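Local coordinates for cytochrome c (Pseudomonas aeruginosa, PDB 6RTE), which acts as the dihydro-heme d1 dehydrogenase NirN, an eight-bladed beta-propeller enzyme of heme d1 biosynthesis that also carries heme c, at residues Y194-D199 against R223-S228; R232-G237 against V245-R250. All blocks are in the same frame, centred on the assembly; numbering follows the deposited sequence.

How the contacts relate
The two contacts follow one another along the chain and lie in the same part of the propeller, their centres about 9 Å apart. Contact 1 packs one blade against the next, whereas contact 2 is a hairpin within that next blade; strands 221-227 and 233-238, one from each contact, are neighbours in its sheet. Tyr194 is one direct link, because its OH lies 2.6 Å from Ala249 O, a probable hydrogen bond, and its CE2 is 3.6 Å from Val234 CG2; Arg223 N to Gly237 O, 2.8 Å and probably a hydrogen bond, is another. Heme c is reached from contact 1 alone, through Arg198 beyond the end of the packed strand, while contact 2 pairs the two inner strands of the second blade.

Contact 1: Y194-D199 against R223-S228; sequences YFASRD and RNLAVS. With HEC (heme c), chain C.
Val227 lies over the ring of Tyr194 where two neighbouring blades of the beta-propeller pack against each other. Strands 194-197 and 223-227 run nearly antiparallel, at 162°, but their axes stay 6.8 Å apart and no hydrogen bond joins them; apolar side chains fill the interval. Val227 turns CG1 anti to its backbone N (chi1 -178°), which sends CG2 onto the aromatic face in a CH-pi contact, 4.1 Å from the Tyr194 ring centroid and nearest to its CD1. A beta-branched residue suits this place, since one methyl can cover the ring while the backbone keeps its extended course.

Leu225 divides its two methyls between neighbours: CD1 rests on Tyr194 CB, and CD2 meets Ala196 CB at 3.8 Å. The small Ala196 allows this close approach. Phe195, pointing away from the contact, packs instead on Leu180 and Tyr205 in its own blade. Asn224 faces the following blade, where its OD1 accepts from Val273 N. Within their own sheet, the backbones of Arg223 and Asn224 are both set against Gly237 of strand 233-238, a classic beta bulge.

Beyond the packed strand, Arg198 reaches heme c. Its NE donates a nearly straight hydrogen bond to Asp199 OD1 (2.9 Å, 174°), part of a salt bridge, with the oxygen close to the guanidinium plane, which fixes how that group is turned. Asp199 is itself placed by Thr62 N, which donates to OD2, and Arg84 NH1 also hydrogen-bonds to the heme. Both terminal nitrogens of Arg198 converge on a single propionate oxygen, O1A, at 2.8 Å from NH1 and 3.0 Å from NH2.

Contact 2: R232-G237 against V245-R250; sequences RWVLVG and VLLDAR
Val234 and Leu247 exchange two backbone hydrogen bonds at the middle of an antiparallel beta hairpin, formed by the two inner strands of a four-stranded propeller blade. Leu247 N donates to Val234 O at 2.8 Å, and Val234 N answers to Leu247 O at 3.0 Å. Val236 and Val245 form a second hydrogen-bonded pair, again with both N-H groups and both carbonyls used. Between these pairs, Leu235 and Leu246 stand opposite one another as a non-hydrogen-bonded pair, and their backbones bond outward to the flanking strands, Leu235 with Ala226 and Leu246 with Val255 and Gln256.

The valines and Leu247 share one face of the sheet. Val234 CG2 meets Ala249 CB at 3.8 Å, and Val236 CG2 touches Leu247 CD1; branched aliphatic residues suit a buried, extended strand of this kind. On the opposite face Leu246 CD1 lies 3.8 Å from Trp233 CB, while Trp233 and Leu235 pack on Phe282 of the next blade. The Trp233 ring presents its edge to Leu247 O, and its CZ2 lies 3.4 Å above the guanidinium plane of Arg232.

At the open end of the hairpin, Ala249 N donates to Arg232 O at 2.9 Å, and a water donates to the same Arg232 O at 2.8 Å. That water also donates to Asp248 OD1. Trp233 N is taken up by Ser228 OG, and Asp248 OD2 is hydrogen-bonded to a bound butanediol, probably from the crystallisation liquor. With CG anti to the backbone N (chi1 -173°), beside its own carbonyl carbon, Asp248 can reach forward along the chain, and its short side chain suits an Asx turn: OD1 uses its anti lone pair to accept from Arg250 N at 2.9 Å.

Contact 1: Y194-D199 against R223-S228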
loop_
_atom_site.group_PDB
_atom_site.type_symbol
_atom_site.label_atom_id
_atom_site.label_comp_id
_atom_site.label_asym_id
_atom_site.label_seq_id
_atom_site.Cartn_x
_atom_site.Cartn_y
_atom_site.Cartn_z
ATOM N N TYR A 194 -2.744 -6.343 -9.602
ATOM C CA TYR A 194 -1.527 -5.584 -9.871
ATOM C C TYR A 194 -0.825 -5.308 -8.550
ATOM O O TYR A 194 -1.437 -4.767 -7.626
ATOM C CB TYR A 194 -1.855 -4.265 -10.593
ATOM C CG TYR A 194 -2.586 -4.442 -11.904
ATOM C CD1 TYR A 194 -3.957 -4.725 -11.935
ATOM C CD2 TYR A 194 -1.916 -4.343 -13.110
ATOM C CE1 TYR A 194 -4.627 -4.904 -13.142
ATOM C CE2 TYR A 194 -2.581 -4.522 -14.327
ATOM C CZ TYR A 194 -3.929 -4.804 -14.337
ATOM O OH TYR A 194 -4.577 -4.982 -15.553
ATOM N N PHE A 195 0.444 -5.701 -8.463
ATOM C CA PHE A 195 1.261 -5.521 -7.280
ATOM C C PHE A 195 2.377 -4.519 -7.571
ATOM O O PHE A 195 2.940 -4.507 -8.668
ATOM C CB PHE A 195 1.901 -6.847 -6.838
ATOM C CG PHE A 195 0.916 -7.944 -6.534
ATOM C CD1 PHE A 195 0.370 -8.071 -5.262
ATOM C CD2 PHE A 195 0.570 -8.871 -7.510
ATOM C CE1 PHE A 195 -0.527 -9.110 -4.967
ATOM C CE2 PHE A 195 -0.320 -9.914 -7.225
ATOM C CZ PHE A 195 -0.870 -10.030 -5.954
ATOM N N ALA A 196 2.716 -3.707 -6.579
ATOM C CA ALA A 196 3.892 -2.847 -6.648
ATOM C C ALA A 196 4.837 -3.237 -5.525
ATOM O O ALA A 196 4.399 -3.542 -4.407
ATOM C CB ALA A 196 3.513 -1.368 -6.547
ATOM N N SER A 197 6.133 -3.244 -5.816
ATOM C CA SER A 197 7.125 -3.569 -4.801
ATOM C C SER A 197 7.932 -2.327 -4.452
ATOM O O SER A 197 8.003 -1.353 -5.212
ATOM C CB SER A 197 8.059 -4.707 -5.261
ATOM O OG SER A 197 9.134 -4.229 -6.050
ATOM N N ARG A 198 8.547 -2.387 -3.273
ATOM C CA ARG A 198 9.325 -1.269 -2.769
ATOM C C ARG A 198 10.367 -0.806 -3.772
ATOM O O ARG A 198 10.552 0.402 -3.984
ATOM C CB ARG A 198 10.008 -1.670 -1.457
ATOM C CG ARG A 198 10.870 -0.558 -0.846
ATOM C CD ARG A 198 11.675 -1.081 0.319
ATOM N NE ARG A 198 12.934 -1.665 -0.115
ATOM C CZ ARG A 198 13.774 -2.328 0.677
ATOM N NH1 ARG A 198 13.495 -2.525 1.966
ATOM N NH2 ARG A 198 14.901 -2.808 0.171
ATOM N N ASP A 199 11.078 -1.744 -4.386
ATOM C CA ASP A 199 12.206 -1.411 -5.251
ATOM C C ASP A 199 11.801 -1.226 -6.707
ATOM O O ASP A 199 12.668 -1.208 -7.589
ATOM C CB ASP A 199 13.291 -2.476 -5.095
ATOM C CG ASP A 199 13.784 -2.582 -3.662
ATOM O OD1 ASP A 199 13.681 -1.563 -2.936
ATOM O OD2 ASP A 199 14.256 -3.665 -3.249
ATOM N N ARG A 223 6.120 3.967 -4.500
ATOM C CA ARG A 223 5.167 4.180 -3.415
ATOM C C ARG A 223 3.913 3.321 -3.575
ATOM O O ARG A 223 3.599 2.511 -2.701
ATOM C CB ARG A 223 4.798 5.667 -3.324
ATOM C CG ARG A 223 5.933 6.548 -2.812
ATOM C CD ARG A 223 6.093 6.457 -1.291
ATOM N NE ARG A 223 5.103 7.296 -0.620
ATOM C CZ ARG A 223 5.123 7.599 0.673
ATOM N NH1 ARG A 223 6.075 7.122 1.464
ATOM N NH2 ARG A 223 4.182 8.384 1.173
ATOM N N ASN A 224 3.179 3.484 -4.665
ATOM C CA ASN A 224 2.014 2.643 -4.902
ATOM C C ASN A 224 1.622 2.769 -6.368
ATOM O O ASN A 224 2.287 3.447 -7.163
ATOM C CB ASN A 224 0.850 2.999 -3.953
ATOM C CG ASN A 224 0.092 4.249 -4.376
ATOM O OD1 ASN A 224 0.669 5.223 -4.843
ATOM N ND2 ASN A 224 -1.229 4.211 -4.221
ATOM N N LEU A 225 0.551 2.075 -6.738
ATOM C CA LEU A 225 0.026 2.195 -8.090
ATOM C C LEU A 225 -1.487 2.224 -8.036
ATOM O O LEU A 225 -2.106 1.943 -7.007
ATOM C CB LEU A 225 0.529 1.062 -9.003
ATOM C CG LEU A 225 0.236 -0.392 -8.642
ATOM C CD1 LEU A 225 -1.228 -0.760 -8.836
ATOM C CD2 LEU A 225 1.134 -1.278 -9.501
ATOM N N ALA A 226 -2.077 2.583 -9.172
ATOM C CA ALA A 226 -3.518 2.699 -9.310
ATOM C C ALA A 226 -3.872 2.216 -10.709
ATOM O O ALA A 226 -3.064 2.305 -11.637
ATOM C CB ALA A 226 -3.997 4.142 -9.075
ATOM N N VAL A 227 -5.069 1.655 -10.830
ATOM C CA VAL A 227 -5.593 1.134 -12.095
ATOM C C VAL A 227 -6.793 1.981 -12.485
ATOM O O VAL A 227 -7.659 2.268 -11.647
ATOM C CB VAL A 227 -5.968 -0.351 -11.970
ATOM C CG1 VAL A 227 -6.484 -0.928 -13.321
ATOM C CG2 VAL A 227 -4.764 -1.152 -11.454
ATOM N N SER A 228 -6.841 2.395 -13.749
ATOM C CA SER A 228 -7.955 3.224 -14.207
ATOM C C SER A 228 -9.237 2.418 -14.164
ATOM O O SER A 228 -9.224 1.183 -14.263
ATOM C CB SER A 228 -7.684 3.769 -15.617
ATOM O OG SER A 228 -7.500 2.741 -16.591
HETATM FE FE HEC C . 22.347 -8.775 1.418
HETATM C CHA HEC C . 19.202 -8.328 2.538
HETATM C CHB HEC C . 23.366 -5.892 3.009
HETATM C CHC HEC C . 25.665 -9.429 0.560
HETATM C CHD HEC C . 21.369 -11.294 -0.602
HETATM N NA HEC C . 21.479 -7.385 2.553
HETATM C C1A HEC C . 20.148 -7.396 2.896
HETATM C C2A HEC C . 19.865 -6.266 3.703
HETATM C C3A HEC C . 21.030 -5.586 3.840
HETATM C C4A HEC C . 22.037 -6.274 3.119
HETATM C CMA HEC C . 21.207 -4.313 4.612
HETATM C CAA HEC C . 18.523 -5.893 4.293
HETATM C CBA HEC C . 17.752 -5.058 3.256
HETATM C CGA HEC C . 16.341 -4.674 3.626
HETATM O O1A HEC C . 15.611 -4.118 2.767
HETATM O O2A HEC C . 15.885 -4.904 4.751
HETATM N NB HEC C . 24.187 -7.816 1.732
HETATM C C1B HEC C . 24.357 -6.674 2.389
HETATM C C2B HEC C . 25.739 -6.326 2.389
HETATM C C3B HEC C . 26.415 -7.306 1.716
HETATM C C4B HEC C . 25.375 -8.270 1.295
HETATM C CMB HEC C . 26.327 -5.102 3.028
HETATM C CAB HEC C . 27.864 -7.511 1.427
HETATM C CBB HEC C . 28.688 -7.133 2.657
HETATM N NC HEC C . 23.369 -10.128 0.199
HETATM C C1C HEC C . 24.698 -10.237 -0.028
HETATM C C2C HEC C . 24.915 -11.297 -0.934
HETATM C C3C HEC C . 23.683 -11.846 -1.259
HETATM C C4C HEC C . 22.716 -11.078 -0.545
HETATM C CMC HEC C . 26.274 -11.710 -1.417
HETATM C CAC HEC C . 23.289 -12.936 -2.177
HETATM C CBC HEC C . 23.675 -14.378 -1.873
HETATM N ND HEC C . 20.685 -9.614 1.054
HETATM C C1D HEC C . 20.459 -10.621 0.207
HETATM C C2D HEC C . 19.037 -10.988 0.210
HETATM C C3D HEC C . 18.428 -10.177 1.080
HETATM C C4D HEC C . 19.487 -9.303 1.598
HETATM C CMD HEC C . 18.389 -12.075 -0.607
HETATM C CAD HEC C . 16.959 -10.155 1.421
HETATM C CBD HEC C . 16.638 -11.129 2.558
HETATM C CGD HEC C . 15.176 -11.130 2.938
HETATM O O1D HEC C . 14.381 -11.838 2.302
HETATM O O2D HEC C . 14.744 -10.444 3.876
#

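Contact 2: R232-G237 against V245-R250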
loop_
_atom_site.group_PDB
_atom_site.type_symbol
_atom_site.label_atom_id
_atom_site.label_comp_id
_atom_site.label_asym_id
_atom_site.label_seq_id
_atom_site.Cartn_x
_atom_site.Cartn_y
_atom_site.Cartn_z
ATOM N N ARG A 232 -7.801 0.228 -18.509
ATOM C CA ARG A 232 -6.799 0.368 -19.558
ATOM C C ARG A 232 -5.395 0.684 -19.040
ATOM O O ARG A 232 -4.413 0.267 -19.670
ATOM C CB ARG A 232 -7.206 1.477 -20.536
ATOM C CG ARG A 232 -8.471 1.186 -21.346
ATOM C CD ARG A 232 -8.850 2.350 -22.235
ATOM N NE ARG A 232 -7.913 2.556 -23.348
ATOM C CZ ARG A 232 -7.908 3.627 -24.129
ATOM N NH1 ARG A 232 -8.772 4.607 -23.921
ATOM N NH2 ARG A 232 -7.043 3.725 -25.128
ATOM N N TRP A 233 -5.276 1.396 -17.918
ATOM C CA TRP A 233 -4.024 2.025 -17.522
ATOM C C TRP A 233 -3.623 1.663 -16.103
ATOM O O TRP A 233 -4.461 1.598 -15.205
ATOM C CB TRP A 233 -4.128 3.563 -17.612
ATOM C CG TRP A 233 -4.778 4.069 -18.873
ATOM C CD1 TRP A 233 -5.975 4.708 -18.978
ATOM C CD2 TRP A 233 -4.260 3.962 -20.194
ATOM N NE1 TRP A 233 -6.234 5.010 -20.292
ATOM C CE2 TRP A 233 -5.194 4.559 -21.058
ATOM C CE3 TRP A 233 -3.093 3.419 -20.735
ATOM C CZ2 TRP A 233 -5.009 4.615 -22.433
ATOM C CZ3 TRP A 233 -2.906 3.477 -22.093
ATOM C CH2 TRP A 233 -3.857 4.067 -22.932
ATOM N N VAL A 234 -2.317 1.459 -15.909
ATOM C CA VAL A 234 -1.690 1.432 -14.596
ATOM C C VAL A 234 -0.834 2.689 -14.456
ATOM O O VAL A 234 0.021 2.968 -15.314
ATOM C CB VAL A 234 -0.826 0.172 -14.403
ATOM C CG1 VAL A 234 -0.119 0.205 -13.063
ATOM C CG2 VAL A 234 -1.674 -1.088 -14.539
ATOM N N LEU A 235 -1.041 3.428 -13.380
ATOM C CA LEU A 235 -0.224 4.600 -13.062
ATOM C C LEU A 235 0.574 4.296 -11.800
ATOM O O LEU A 235 -0.007 3.969 -10.759
ATOM C CB LEU A 235 -1.081 5.855 -12.882
ATOM C CG LEU A 235 -0.263 7.150 -12.746
ATOM C CD1 LEU A 235 0.430 7.461 -14.054
ATOM C CD2 LEU A 235 -1.140 8.325 -12.280
ATOM N N VAL A 236 1.899 4.408 -11.897
ATOM C CA VAL A 236 2.811 4.076 -10.805
ATOM C C VAL A 236 3.396 5.369 -10.248
ATOM O O VAL A 236 3.928 6.191 -11.008
ATOM C CB VAL A 236 3.954 3.147 -11.269
ATOM C CG1 VAL A 236 4.800 2.727 -10.089
ATOM C CG2 VAL A 236 3.420 1.933 -12.011
ATOM N N GLY A 237 3.306 5.532 -8.930
ATOM C CA GLY A 237 3.856 6.693 -8.251
ATOM C C GLY A 237 5.180 6.367 -7.596
ATOM O O GLY A 237 5.242 5.556 -6.668
ATOM N N VAL A 245 4.829 6.763 -13.751
ATOM C CA VAL A 245 5.052 5.885 -14.895
ATOM C C VAL A 245 3.702 5.298 -15.297
ATOM O O VAL A 245 3.017 4.668 -14.480
ATOM C CB VAL A 245 6.088 4.795 -14.585
ATOM C CG1 VAL A 245 6.167 3.776 -15.690
ATOM C CG2 VAL A 245 7.480 5.440 -14.355
ATOM N N LEU A 246 3.316 5.543 -16.546
ATOM C CA LEU A 246 2.056 5.095 -17.110
ATOM C C LEU A 246 2.308 3.828 -17.927
ATOM O O LEU A 246 3.127 3.834 -18.853
ATOM C CB LEU A 246 1.450 6.184 -17.990
ATOM C CG LEU A 246 0.116 5.855 -18.674
ATOM C CD1 LEU A 246 -0.962 5.616 -17.634
ATOM C CD2 LEU A 246 -0.287 6.972 -19.618
ATOM N N LEU A 247 1.597 2.758 -17.585
ATOM C CA LEU A 247 1.746 1.459 -18.219
ATOM C C LEU A 247 0.406 1.033 -18.827
ATOM O O LEU A 247 -0.661 1.434 -18.354
ATOM C CB LEU A 247 2.208 0.397 -17.210
ATOM C CG LEU A 247 3.458 0.669 -16.370
ATOM C CD1 LEU A 247 3.622 -0.389 -15.262
ATOM C CD2 LEU A 247 4.701 0.696 -17.245
ATOM N N ASP A 248 0.483 0.229 -19.886
ATOM C CA ASP A 248 -0.684 -0.461 -20.419
ATOM C C ASP A 248 -1.046 -1.608 -19.472
ATOM O O ASP A 248 -0.216 -2.481 -19.190
ATOM C CB ASP A 248 -0.390 -0.970 -21.830
ATOM C CG ASP A 248 -1.620 -1.558 -22.529
ATOM O OD1 ASP A 248 -2.381 -2.318 -21.887
ATOM O OD2 ASP A 248 -1.822 -1.265 -23.729
ATOM N N ALA A 249 -2.271 -1.579 -18.947
ATOM C CA ALA A 249 -2.691 -2.543 -17.933
ATOM C C ALA A 249 -2.847 -3.976 -18.448
ATOM O O ALA A 249 -3.048 -4.878 -17.634
ATOM C CB ALA A 249 -4.021 -2.096 -17.331
ATOM N N ARG A 250 -2.761 -4.206 -19.758
ATOM C CA ARG A 250 -2.888 -5.548 -20.308
ATOM C C ARG A 250 -1.569 -6.305 -20.369
ATOM O O ARG A 250 -1.576 -7.538 -20.366
ATOM C CB ARG A 250 -3.495 -5.480 -21.713
ATOM C CG ARG A 250 -4.904 -4.895 -21.724
ATOM C CD ARG A 250 -5.907 -5.880 -21.163
ATOM N NE ARG A 250 -6.286 -6.862 -22.164
ATOM C CZ ARG A 250 -7.273 -6.684 -23.045
ATOM N NH1 ARG A 250 -7.975 -5.562 -23.048
ATOM N NH2 ARG A 250 -7.548 -7.629 -23.927
HETATM O O HOH W 1 -4.936 -1.244 -21.915
#